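Side-chain contacts in probable uracil-DNA glycosylase (Acanthamoeba polyphaga mimivirus, PDB 5X55), which is a probable member of the uracil-DNA glycosylase superfamily, an alpha/beta protein built round a short parallel sheet with helices packed about it: residues Val123-Leu128 with Ser152-Tyr157; Glu169-Thr174 with Arg270-Phe275; Val186-Asp191 with Asp278-Leu283. All blocks are in the same frame, centred on the assembly; numbering follows the deposited sequence.

Interaction 1: Val123-Leu128 with Ser152-Tyr157; sequences VNLKLL and SKLSSY
V123 and L154 meet through groups set by their first torsions. In V123, CG1 stands anti to the backbone N (chi1 166°), which leaves CG2 beside that N. The two methyls thus spread towards the helix, and the fork meets the root of the L154 side chain, with CG1 4.1 Å from L154 CB. L154 itself has CG anti to its carbonyl carbon (chi1 -59°), a turn that carries its isobutyl group from the helix towards L125. L125 reaches out from the loop in the same extended leucine shape, and the two side chains cross at about a right angle. Here methyl meets methyl: L154 CD1 lies 3.7 Å from L125 CD2 and 4.0 Å from L125 CD1, touching both branches of the fork.

S155 is the polar member. Its OG comes within 3.4 Å of V123 CB. Its main hydrogen-bond partner is C121 O, and E151 O, one helical turn earlier, is a second acceptor, so the one hydroxyl proton must be shared between them or go to one at a time. A water adds a bridge: it donates to V123 O over 2.7 Å and, weakly, to S155 OG. Serine suits this place, probably because it is small enough to let the loop close against the helix while still offering a hydroxyl to the loop backbone.

The contact seats the loop before helix 135-142 on helix 146-159, in the outer part of the chain. E151 adds to it, bonding the backbone N of L125 through OE2. Branched aliphatic groups fill the inner part by dispersion and exclusion of water, while the hydroxyl and the bridging water serve backbone polar atoms at the other end. The chemistry implies a loop held by both shape and polar bonds.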
# COMPACT_ATOMS: atom_id res chain seq x y z
N VAL A 123 -1.67 22.84 -1.62
CA VAL A 123 -1.18 21.45 -1.59
C VAL A 123 0.01 21.30 -2.52
O VAL A 123 -0.02 21.68 -3.69
CB VAL A 123 -2.29 20.46 -1.97
CG1 VAL A 123 -1.68 19.08 -2.28
CG2 VAL A 123 -3.27 20.33 -0.84
N ASN A 124 1.08 20.72 -1.99
CA ASN A 124 2.33 20.56 -2.72
C ASN A 124 2.84 19.16 -2.40
O ASN A 124 3.58 18.96 -1.43
CB ASN A 124 3.31 21.65 -2.31
CG ASN A 124 4.57 21.65 -3.14
OD1 ASN A 124 4.96 20.63 -3.71
ND2 ASN A 124 5.25 22.78 -3.16
N LEU A 125 2.47 18.19 -3.24
CA LEU A 125 2.78 16.79 -2.96
C LEU A 125 4.28 16.51 -2.96
O LEU A 125 4.74 15.65 -2.20
CB LEU A 125 2.07 15.88 -3.97
CG LEU A 125 0.54 15.84 -3.94
CD1 LEU A 125 -0.02 14.95 -5.08
CD2 LEU A 125 0.04 15.37 -2.61
N LYS A 126 5.04 17.22 -3.80
CA LYS A 126 6.49 17.00 -3.87
C LYS A 126 7.17 17.17 -2.51
O LYS A 126 8.09 16.42 -2.17
CB LYS A 126 7.11 17.94 -4.91
CG LYS A 126 8.63 18.07 -4.82
CD LYS A 126 9.36 16.82 -5.29
CE LYS A 126 10.67 16.62 -4.51
NZ LYS A 126 11.62 17.79 -4.54
N LEU A 127 6.70 18.13 -1.70
CA LEU A 127 7.25 18.36 -0.36
C LEU A 127 6.98 17.23 0.61
O LEU A 127 7.58 17.21 1.69
CB LEU A 127 6.70 19.66 0.23
CG LEU A 127 7.01 20.92 -0.56
CD1 LEU A 127 6.47 22.12 0.21
CD2 LEU A 127 8.51 21.03 -0.77
N LEU A 128 6.10 16.30 0.27
CA LEU A 128 5.80 15.15 1.10
C LEU A 128 6.67 13.94 0.76
O LEU A 128 6.51 12.88 1.38
CB LEU A 128 4.32 14.80 0.96
CG LEU A 128 3.46 16.02 1.27
CD1 LEU A 128 2.00 15.70 1.09
CD2 LEU A 128 3.75 16.51 2.70
N SER A 152 -5.08 20.11 -7.57
CA SER A 152 -6.28 20.95 -7.50
C SER A 152 -7.37 20.29 -6.69
O SER A 152 -8.01 20.94 -5.85
CB SER A 152 -6.80 21.27 -8.91
OG SER A 152 -6.09 22.36 -9.47
N LYS A 153 -7.64 19.00 -6.95
CA LYS A 153 -8.70 18.32 -6.21
C LYS A 153 -8.36 18.22 -4.73
O LYS A 153 -9.22 18.46 -3.88
CB LYS A 153 -8.94 16.93 -6.80
CG LYS A 153 -9.26 16.96 -8.27
CD LYS A 153 -9.79 15.63 -8.74
CE LYS A 153 -9.41 15.38 -10.19
NZ LYS A 153 -9.44 13.92 -10.50
N LEU A 154 -7.10 17.88 -4.40
CA LEU A 154 -6.71 17.83 -2.99
C LEU A 154 -6.87 19.20 -2.34
O LEU A 154 -7.36 19.31 -1.21
CB LEU A 154 -5.27 17.28 -2.84
CG LEU A 154 -5.03 15.86 -3.40
CD1 LEU A 154 -3.55 15.38 -3.33
CD2 LEU A 154 -5.95 14.84 -2.74
N SER A 155 -6.47 20.27 -3.04
CA SER A 155 -6.63 21.61 -2.48
C SER A 155 -8.10 21.94 -2.26
O SER A 155 -8.45 22.58 -1.27
CB SER A 155 -5.99 22.66 -3.39
OG SER A 155 -4.58 22.57 -3.40
N SER A 156 -8.97 21.49 -3.17
CA SER A 156 -10.39 21.74 -3.00
C SER A 156 -10.95 20.97 -1.81
O SER A 156 -11.81 21.49 -1.09
CB SER A 156 -11.16 21.40 -4.29
OG SER A 156 -11.49 20.02 -4.38
N TYR A 157 -10.46 19.74 -1.55
CA TYR A 157 -10.88 19.05 -0.33
C TYR A 157 -10.45 19.81 0.92
O TYR A 157 -11.18 19.85 1.92
CB TYR A 157 -10.31 17.63 -0.26
CG TYR A 157 -10.60 16.70 -1.42
CD1 TYR A 157 -11.72 16.87 -2.23
CD2 TYR A 157 -9.74 15.65 -1.71
CE1 TYR A 157 -11.96 15.98 -3.31
CE2 TYR A 157 -9.97 14.78 -2.77
CZ TYR A 157 -11.07 14.94 -3.56
OH TYR A 157 -11.25 14.04 -4.61
O HOH W 1 -1.65 23.45 -4.95

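Interaction 2: Glu169-Thr174 with Arg270-Phe275; sequences ELLFNT and RTWESF
This is a wholly apolar, largely aromatic contact between two turns, L171 and F172 just ahead of helix 173-177 and W272 and F275 at the start of helix 273-286, in the buried interior near the centre of the chain. The backbones stay far apart, with the CA atoms of L171 and W272 separated by 12.2 Å, and long side chains approaching from opposite directions bridge the gap.

The closest touch is between the two phenylalanines, where F172 CE1 lies 3.8 Å from F275 CZ. Their planes are inclined by only 27°, but the centroids are 5.8 Å apart, so the rings are slid past each other and barely overlap. F275 has CG anti to its backbone N (chi1 -178°), a setting that sends the ring out from the first turn of its helix to meet F172. Beside this pair, L171 CD2 reaches W272 CH2 at 4.1 Å. Each segment also packs upon itself: L171 CD2 sits 3.8 Å above the F172 ring, towards its rim, and W272 CZ3 lies over one face of F275 in a similar offset way.

Further packing comes from F258, which meets F275 edge-to-face, and from F138 against F172. W272 brings the largest side chain to the site, and its one polar atom, NE1, is satisfied by the hydroxyl of T259, which probably helps fix the rotation of the indole.

Long apolar side chains, three of them aromatic, suit a place where the backbones lie so far apart: they span the gap and meet near their ends at oblique angles. With no polar bond between the segments, cohesion probably rests on dispersion and the exclusion of water, shared with F258 and F138.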
# COMPACT_ATOMS: atom_id res chain seq x y z
N GLU A 169 2.51 14.02 6.18
CA GLU A 169 3.84 13.48 6.42
C GLU A 169 3.86 11.96 6.36
O GLU A 169 4.95 11.38 6.32
CB GLU A 169 4.36 13.95 7.78
CG GLU A 169 4.45 15.47 7.94
CD GLU A 169 4.94 15.89 9.33
OE1 GLU A 169 6.18 15.97 9.53
OE2 GLU A 169 4.08 16.13 10.23
N LEU A 170 2.69 11.31 6.33
CA LEU A 170 2.61 9.87 6.13
C LEU A 170 2.13 9.47 4.74
O LEU A 170 2.11 8.28 4.43
CB LEU A 170 1.70 9.25 7.18
CG LEU A 170 2.09 9.56 8.61
CD1 LEU A 170 1.07 8.93 9.55
CD2 LEU A 170 3.48 9.01 8.86
N LEU A 171 1.74 10.45 3.91
CA LEU A 171 1.11 10.16 2.63
C LEU A 171 1.93 9.19 1.77
O LEU A 171 1.39 8.26 1.16
CB LEU A 171 0.89 11.47 1.87
CG LEU A 171 0.28 11.28 0.48
CD1 LEU A 171 -1.10 10.67 0.62
CD2 LEU A 171 0.25 12.59 -0.28
N PHE A 172 3.23 9.42 1.69
CA PHE A 172 4.11 8.64 0.83
C PHE A 172 5.03 7.75 1.66
O PHE A 172 6.18 7.49 1.27
CB PHE A 172 4.91 9.56 -0.09
CG PHE A 172 4.09 10.26 -1.14
CD1 PHE A 172 3.14 9.58 -1.90
CD2 PHE A 172 4.28 11.63 -1.39
CE1 PHE A 172 2.39 10.24 -2.89
CE2 PHE A 172 3.53 12.30 -2.37
CZ PHE A 172 2.58 11.59 -3.13
N ASN A 173 4.53 7.29 2.81
CA ASN A 173 5.33 6.59 3.82
C ASN A 173 6.15 5.44 3.24
O ASN A 173 7.36 5.34 3.49
CB ASN A 173 4.40 6.07 4.92
CG ASN A 173 5.02 6.12 6.28
OD1 ASN A 173 6.11 6.66 6.48
ND2 ASN A 173 4.32 5.57 7.26
N THR A 174 5.50 4.55 2.49
CA THR A 174 6.21 3.39 1.96
C THR A 174 7.32 3.81 1.01
O THR A 174 8.40 3.20 1.01
CB THR A 174 5.24 2.44 1.28
OG1 THR A 174 4.18 2.13 2.18
CG2 THR A 174 5.96 1.14 0.93
N ARG A 270 -11.22 7.69 -7.69
CA ARG A 270 -10.79 8.12 -9.02
C ARG A 270 -9.55 8.99 -8.93
O ARG A 270 -8.71 8.97 -9.84
CB ARG A 270 -11.90 8.89 -9.75
CG ARG A 270 -13.20 8.14 -10.01
CD ARG A 270 -13.17 7.33 -11.31
NE ARG A 270 -13.26 5.91 -11.01
CZ ARG A 270 -14.39 5.21 -10.98
NH1 ARG A 270 -15.57 5.79 -11.26
NH2 ARG A 270 -14.34 3.91 -10.66
N THR A 271 -9.41 9.71 -7.82
CA THR A 271 -8.41 10.76 -7.65
C THR A 271 -6.99 10.31 -8.00
O THR A 271 -6.25 11.05 -8.65
CB THR A 271 -8.48 11.27 -6.21
OG1 THR A 271 -9.82 11.72 -5.97
CG2 THR A 271 -7.49 12.39 -5.97
N TRP A 272 -6.59 9.10 -7.60
CA TRP A 272 -5.19 8.70 -7.69
C TRP A 272 -4.88 7.71 -8.81
O TRP A 272 -3.73 7.24 -8.90
CB TRP A 272 -4.73 8.10 -6.36
CG TRP A 272 -4.74 9.09 -5.24
CD1 TRP A 272 -5.77 9.36 -4.39
CD2 TRP A 272 -3.66 9.96 -4.85
NE1 TRP A 272 -5.40 10.34 -3.50
CE2 TRP A 272 -4.11 10.73 -3.77
CE3 TRP A 272 -2.36 10.15 -5.33
CZ2 TRP A 272 -3.31 11.68 -3.15
CZ3 TRP A 272 -1.56 11.10 -4.71
CH2 TRP A 272 -2.03 11.84 -3.63
N GLU A 273 -5.85 7.41 -9.69
CA GLU A 273 -5.70 6.30 -10.63
C GLU A 273 -4.53 6.52 -11.59
O GLU A 273 -3.77 5.59 -11.88
CB GLU A 273 -7.01 6.07 -11.41
CG GLU A 273 -8.17 5.46 -10.58
CD GLU A 273 -9.43 5.12 -11.40
OE1 GLU A 273 -9.85 5.90 -12.28
OE2 GLU A 273 -10.00 4.04 -11.15
N SER A 274 -4.38 7.74 -12.10
CA SER A 274 -3.28 7.97 -13.04
C SER A 274 -1.94 7.97 -12.32
O SER A 274 -0.94 7.49 -12.87
CB SER A 274 -3.49 9.29 -13.79
OG SER A 274 -4.72 9.28 -14.48
N PHE A 275 -1.89 8.52 -11.12
CA PHE A 275 -0.66 8.50 -10.34
C PHE A 275 -0.24 7.07 -10.05
O PHE A 275 0.91 6.70 -10.28
CB PHE A 275 -0.84 9.30 -9.05
CG PHE A 275 0.40 9.38 -8.20
CD1 PHE A 275 1.35 10.36 -8.44
CD2 PHE A 275 0.61 8.48 -7.16
CE1 PHE A 275 2.50 10.46 -7.65
CE2 PHE A 275 1.74 8.56 -6.36
CZ PHE A 275 2.71 9.55 -6.61

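Interaction 3: Val186-Asp191 with Asp278-Leu283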
# COMPACT_ATOMS: atom_id res chain seq x y z
N VAL A 186 5.57 -6.05 -4.13
CA VAL A 186 4.58 -4.98 -4.16
C VAL A 186 3.26 -5.59 -3.73
O VAL A 186 2.75 -6.51 -4.38
CB VAL A 186 4.45 -4.37 -5.57
CG1 VAL A 186 3.36 -3.30 -5.57
CG2 VAL A 186 5.80 -3.81 -6.05
N ILE A 187 2.71 -5.10 -2.61
CA ILE A 187 1.40 -5.54 -2.11
C ILE A 187 0.44 -4.36 -2.16
O ILE A 187 0.54 -3.42 -1.36
CB ILE A 187 1.48 -6.11 -0.68
CG1 ILE A 187 2.65 -7.10 -0.55
CG2 ILE A 187 0.15 -6.79 -0.31
CD1 ILE A 187 2.62 -7.93 0.70
N LEU A 188 -0.51 -4.41 -3.08
CA LEU A 188 -1.49 -3.34 -3.24
C LEU A 188 -2.66 -3.49 -2.28
O LEU A 188 -3.27 -4.56 -2.19
CB LEU A 188 -1.99 -3.30 -4.66
CG LEU A 188 -0.91 -2.73 -5.55
CD1 LEU A 188 -1.13 -3.24 -6.95
CD2 LEU A 188 -0.96 -1.20 -5.48
N GLY A 189 -2.97 -2.42 -1.57
CA GLY A 189 -4.28 -2.24 -0.99
C GLY A 189 -5.17 -1.41 -1.92
O GLY A 189 -4.77 -0.93 -2.99
N GLN A 190 -6.40 -1.25 -1.50
CA GLN A 190 -7.33 -0.46 -2.30
C GLN A 190 -7.41 0.94 -1.72
O GLN A 190 -6.69 1.83 -2.18
CB GLN A 190 -8.69 -1.15 -2.33
CG GLN A 190 -9.68 -0.52 -3.27
CD GLN A 190 -10.97 -1.34 -3.34
OE1 GLN A 190 -11.13 -2.18 -4.21
NE2 GLN A 190 -11.89 -1.07 -2.42
N ASP A 191 -8.23 1.15 -0.69
CA ASP A 191 -8.33 2.45 -0.05
C ASP A 191 -7.71 2.42 1.36
O ASP A 191 -7.60 1.36 1.98
CB ASP A 191 -9.80 2.90 0.01
CG ASP A 191 -10.46 2.96 -1.38
OD1 ASP A 191 -11.33 2.11 -1.70
OD2 ASP A 191 -10.08 3.85 -2.17
N ASP A 278 1.00 5.32 -13.19
CA ASP A 278 2.38 5.71 -13.49
C ASP A 278 3.37 5.13 -12.49
O ASP A 278 4.53 4.87 -12.85
CB ASP A 278 2.49 7.24 -13.54
CG ASP A 278 2.00 7.83 -14.85
OD1 ASP A 278 1.93 7.09 -15.86
OD2 ASP A 278 1.67 9.03 -14.87
N LEU A 279 2.96 4.92 -11.25
CA LEU A 279 3.86 4.30 -10.28
C LEU A 279 4.14 2.84 -10.64
O LEU A 279 5.30 2.40 -10.68
CB LEU A 279 3.26 4.44 -8.88
CG LEU A 279 3.95 3.79 -7.68
CD1 LEU A 279 5.45 4.09 -7.65
CD2 LEU A 279 3.24 4.26 -6.38
N ILE A 280 3.07 2.09 -10.95
CA ILE A 280 3.24 0.70 -11.39
C ILE A 280 4.11 0.64 -12.63
O ILE A 280 5.06 -0.15 -12.71
CB ILE A 280 1.87 0.03 -11.66
CG1 ILE A 280 0.86 0.22 -10.50
CG2 ILE A 280 2.04 -1.43 -12.04
CD1 ILE A 280 1.25 -0.43 -9.25
N ASP A 281 3.78 1.47 -13.63
CA ASP A 281 4.51 1.44 -14.90
C ASP A 281 5.97 1.81 -14.70
O ASP A 281 6.86 1.22 -15.32
CB ASP A 281 3.86 2.37 -15.92
CG ASP A 281 2.45 1.92 -16.30
OD1 ASP A 281 2.11 0.73 -16.05
OD2 ASP A 281 1.67 2.74 -16.84
N TYR A 282 6.23 2.80 -13.85
CA TYR A 282 7.61 3.17 -13.56
C TYR A 282 8.38 1.99 -13.00
O TYR A 282 9.52 1.72 -13.41
CB TYR A 282 7.63 4.35 -12.57
CG TYR A 282 9.03 4.77 -12.20
CD1 TYR A 282 9.74 5.66 -13.00
CD2 TYR A 282 9.65 4.26 -11.07
CE1 TYR A 282 11.03 6.05 -12.67
CE2 TYR A 282 10.94 4.63 -10.73
CZ TYR A 282 11.63 5.52 -11.53
OH TYR A 282 12.91 5.90 -11.19
N LEU A 283 7.77 1.26 -12.05
CA LEU A 283 8.50 0.15 -11.43
C LEU A 283 8.76 -0.97 -12.44
O LEU A 283 9.88 -1.47 -12.55
CB LEU A 283 7.75 -0.37 -10.20
CG LEU A 283 7.62 0.57 -9.01
CD1 LEU A 283 6.72 -0.05 -7.95
CD2 LEU A 283 8.98 0.89 -8.42
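L188 lays its CD1 methyl against the tip of I280, with L188 CD1 and I280 CD1 4.3 Å apart. The isoleucine owes that position to a bent chain: its second torsion (chi2 -65°) folds CD1 round, and the methyl then projects from the helix towards the strand. A second pair lies beside the first. V186 CG2 comes to 4.3 Å from L283 CD1, the valine meeting one branch of the leucine fork.

The spacing on each side explains the pairing. Residues two apart on an extended strand point to the same side, so V186 and L188 both face the helix, while residues three apart on a helix fall on neighbouring parts of its surface, as I280 and L283 do. Beta-branched valine suits an extended strand; the reach across the gap, where the closest CA atoms, those of V186 and I280, stand 9.3 Å apart, is shared by the longer chains L188, I280 and L283. All four are buried, and the touch is light: only methyl groups meet, at ordinary van der Waals distance.

This is the packing of a helix on the parallel sheet of an alpha/beta fold. Strand 185-189 is an inner strand, hydrogen-bonded through its backbone to strand 251-255 on one side and strand 291-295 on the other. Helix 273-286 reaches beyond this one strand, as L279 touches I254 and L283 touches F252. L302 of helix 297-303 also packs on L188, while D281 pairs with R305 and D278 with K144 on other sides of helix 273-286, next to helix 135-142 in the case of D278.

How the interactions relate
All three contacts are buried, but they lie at different depths. Interaction 1 is the most peripheral, about 19 Å between its centre and that of the chain, and it alone mixes aliphatic packing with a serine hydroxyl and a bridging water. Interactions 2 and 3 lie deeper and are purely apolar, the former chiefly aromatic and the latter aliphatic. These two share helix 273-286: its start meets the turn before helix 173-177, and its middle rests on strand 185-189. Interactions 1 and 2 touch directly, L125 on L171 and L154 on W272, and Y157 OH bonds with T271 OG1, whereas interactions 1 and 3 remain about 11 Å apart at their nearest atoms.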